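Local coordinates for protein probable tRNA pseudouridine synthase D (Methanosarcina mazei, PDB 1Z2Z) that probably converts uridine 13 of transfer RNAs to pseudouridine, as a member of the TruD family of tRNA pseudouridine synthases, at residues D32-E37 with D134-V139. Numbering follows the deposited sequence.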
loop_
_atom_site.group_PDB
_atom_site.type_symbol
_atom_site.label_atom_id
_atom_site.label_comp_id
_atom_site.label_asym_id
_atom_site.label_seq_id
_atom_site.Cartn_x
_atom_site.Cartn_y
_atom_site.Cartn_z
ATOM N N ASP A 32 9.552 16.983 8.349
ATOM C CA ASP A 32 10.396 15.806 8.129
ATOM C C ASP A 32 9.803 14.830 7.121
ATOM O O ASP A 32 10.376 13.766 6.843
ATOM C CB ASP A 32 10.667 15.068 9.442
ATOM C CG ASP A 32 11.803 15.695 10.243
ATOM O OD1 ASP A 32 12.101 15.178 11.340
ATOM O OD2 ASP A 32 12.391 16.697 9.775
ATOM N N PHE A 33 8.650 15.196 6.575
ATOM C CA PHE A 33 7.981 14.359 5.592
ATOM C C PHE A 33 7.334 15.240 4.541
ATOM O O PHE A 33 6.161 15.582 4.651
ATOM C CB PHE A 33 6.910 13.494 6.260
ATOM C CG PHE A 33 6.676 12.191 5.556
ATOM C CD1 PHE A 33 7.336 11.038 5.967
ATOM C CD2 PHE A 33 5.841 12.123 4.453
ATOM C CE1 PHE A 33 7.171 9.839 5.287
ATOM C CE2 PHE A 33 5.670 10.927 3.763
ATOM C CZ PHE A 33 6.337 9.784 4.183
ATOM N N ILE A 34 8.095 15.603 3.519
ATOM C CA ILE A 34 7.552 16.451 2.481
ATOM C C ILE A 34 7.119 15.644 1.272
ATOM O O ILE A 34 7.887 14.851 0.730
ATOM C CB ILE A 34 8.567 17.523 2.094
ATOM C CG1 ILE A 34 8.847 18.384 3.344
ATOM C CG2 ILE A 34 8.057 18.336 0.911
ATOM C CD1 ILE A 34 9.716 19.597 3.124
ATOM N N VAL A 35 5.869 15.832 0.870
ATOM C CA VAL A 35 5.308 15.113 -0.266
ATOM C C VAL A 35 4.725 16.096 -1.260
ATOM O O VAL A 35 3.711 16.723 -0.974
ATOM C CB VAL A 35 4.174 14.193 0.174
ATOM C CG1 VAL A 35 3.654 13.425 -1.010
ATOM C CG2 VAL A 35 4.641 13.279 1.266
ATOM N N LYS A 36 5.353 16.221 -2.426
ATOM C CA LYS A 36 4.876 17.146 -3.454
ATOM C C LYS A 36 4.371 16.368 -4.664
ATOM O O LYS A 36 5.138 15.671 -5.313
ATOM C CB LYS A 36 6.001 18.081 -3.905
ATOM C CG LYS A 36 6.658 18.894 -2.809
ATOM C CD LYS A 36 7.677 19.852 -3.405
ATOM C CE LYS A 36 8.326 20.723 -2.324
ATOM N NZ LYS A 36 9.207 21.820 -2.862
ATOM N N GLU A 37 3.088 16.519 -4.977
ATOM C CA GLU A 37 2.456 15.821 -6.093
ATOM C C GLU A 37 2.934 16.228 -7.486
ATOM O O GLU A 37 3.295 17.380 -7.716
ATOM C CB GLU A 37 0.954 16.031 -6.006
ATOM C CG GLU A 37 0.159 15.257 -7.012
ATOM C CD GLU A 37 -1.249 15.787 -7.164
ATOM O OE1 GLU A 37 -1.426 16.799 -7.879
ATOM O OE2 GLU A 37 -2.164 15.201 -6.552
ATOM N N ASP A 134 6.551 13.290 -5.459
ATOM C CA ASP A 134 7.942 13.526 -5.068
ATOM C C ASP A 134 7.994 13.458 -3.558
ATOM O O ASP A 134 7.137 14.031 -2.878
ATOM C CB ASP A 134 8.396 14.908 -5.500
ATOM C CG ASP A 134 8.942 14.912 -6.883
ATOM O OD1 ASP A 134 9.086 16.008 -7.476
ATOM O OD2 ASP A 134 9.242 13.802 -7.375
ATOM N N PHE A 135 8.995 12.762 -3.035
ATOM C CA PHE A 135 9.151 12.627 -1.598
ATOM C C PHE A 135 10.454 13.240 -1.131
ATOM O O PHE A 135 11.416 13.365 -1.896
ATOM C CB PHE A 135 9.108 11.164 -1.159
ATOM C CG PHE A 135 7.747 10.536 -1.266
ATOM C CD1 PHE A 135 7.387 9.803 -2.402
ATOM C CD2 PHE A 135 6.831 10.661 -0.231
ATOM C CE1 PHE A 135 6.132 9.200 -2.510
ATOM C CE2 PHE A 135 5.575 10.070 -0.313
ATOM C CZ PHE A 135 5.223 9.332 -1.462
ATOM N N ARG A 136 10.463 13.619 0.139
ATOM C CA ARG A 136 11.603 14.229 0.812
ATOM C C ARG A 136 11.417 13.834 2.269
ATOM O O ARG A 136 10.915 14.626 3.060
ATOM C CB ARG A 136 11.523 15.746 0.673
ATOM C CG ARG A 136 12.509 16.520 1.519
ATOM C CD ARG A 136 13.722 16.897 0.707
ATOM N NE ARG A 136 14.773 17.487 1.529
ATOM C CZ ARG A 136 15.932 17.930 1.049
ATOM N NH1 ARG A 136 16.835 18.450 1.869
ATOM N NH2 ARG A 136 16.187 17.863 -0.253
ATOM N N ILE A 137 11.793 12.606 2.615
ATOM C CA ILE A 137 11.637 12.120 3.982
ATOM C C ILE A 137 12.918 12.317 4.775
ATOM O O ILE A 137 14.001 12.371 4.206
ATOM C CB ILE A 137 11.239 10.629 3.990
ATOM C CG1 ILE A 137 9.988 10.447 3.129
ATOM C CG2 ILE A 137 10.963 10.150 5.413
ATOM C CD1 ILE A 137 9.562 9.007 2.972
ATOM N N THR A 138 12.785 12.435 6.090
ATOM C CA THR A 138 13.930 12.642 6.968
ATOM C C THR A 138 13.873 11.689 8.150
ATOM O O THR A 138 12.926 11.730 8.931
ATOM C CB THR A 138 13.943 14.068 7.524
ATOM O OG1 THR A 138 14.146 14.995 6.452
ATOM C CG2 THR A 138 15.049 14.227 8.570
ATOM N N VAL A 139 14.888 10.840 8.279
ATOM C CA VAL A 139 14.953 9.893 9.381
ATOM C C VAL A 139 15.855 10.585 10.406
ATOM O O VAL A 139 16.880 11.164 10.036
ATOM C CB VAL A 139 15.583 8.525 8.920
ATOM C CG1 VAL A 139 15.334 7.444 9.958
ATOM C CG2 VAL A 139 15.000 8.091 7.577
HETATM O O HOH W 1 10.104 11.661 8.722
#
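F33-E37 and D134-V139 run antiparallel, their axes 4.7 Å apart at an angle of 178°. An antiparallel ladder sends successive pairs to opposite faces: here the hydrogen-bonded pairs I34-R136 and K36-D134 share one, while the non-hydrogen-bonded pairs F33-I137 and V35-F135 line up as an apolar row on the other. The K36-D134 pair is closed from both sides, whereas in the I34-R136 pair I34 N reaches R136 O at 3.0 Å, almost straight at 171°, and the return bond from R136 N is weak. Past the last bridge, D32 O accepts a hydrogen bond from T138 N at 2.9 Å and another from a water that donates to T138 O as well.

On the apolar face I137 lies alongside F33 and lays CG1 over one face of the phenyl ring, a CH-pi contact of 3.9 Å to the centroid, displaced toward the rim. With the F33 ring carbon CG anti to the backbone N (chi1 -151°), the ring leans beside I137 while its CE2 meets the edge of the F135 ring. V35 completes the row by setting CG2 3.7 Å from F135 CE2. On the other face the CB atoms of I34 and R136 touch at 3.7 Å, and the guanidinium of R136 runs on to a salt bridge with E413 of strand 408-417, its neighbour in the sheet. D32 lies against CB and CG2 of T138, and its OD1 forms a salt bridge with R140 NE, farther along the same strand as T138.

F33 also touches D86, the predicted nucleophile, so the apolar row reaches the probable active site. The D32-R140 bridge closes the end of this strand pair, while backbone bonds from V35 to strand 90-98 and from F135 to strand 408-417 continue the mixed sheet on either side.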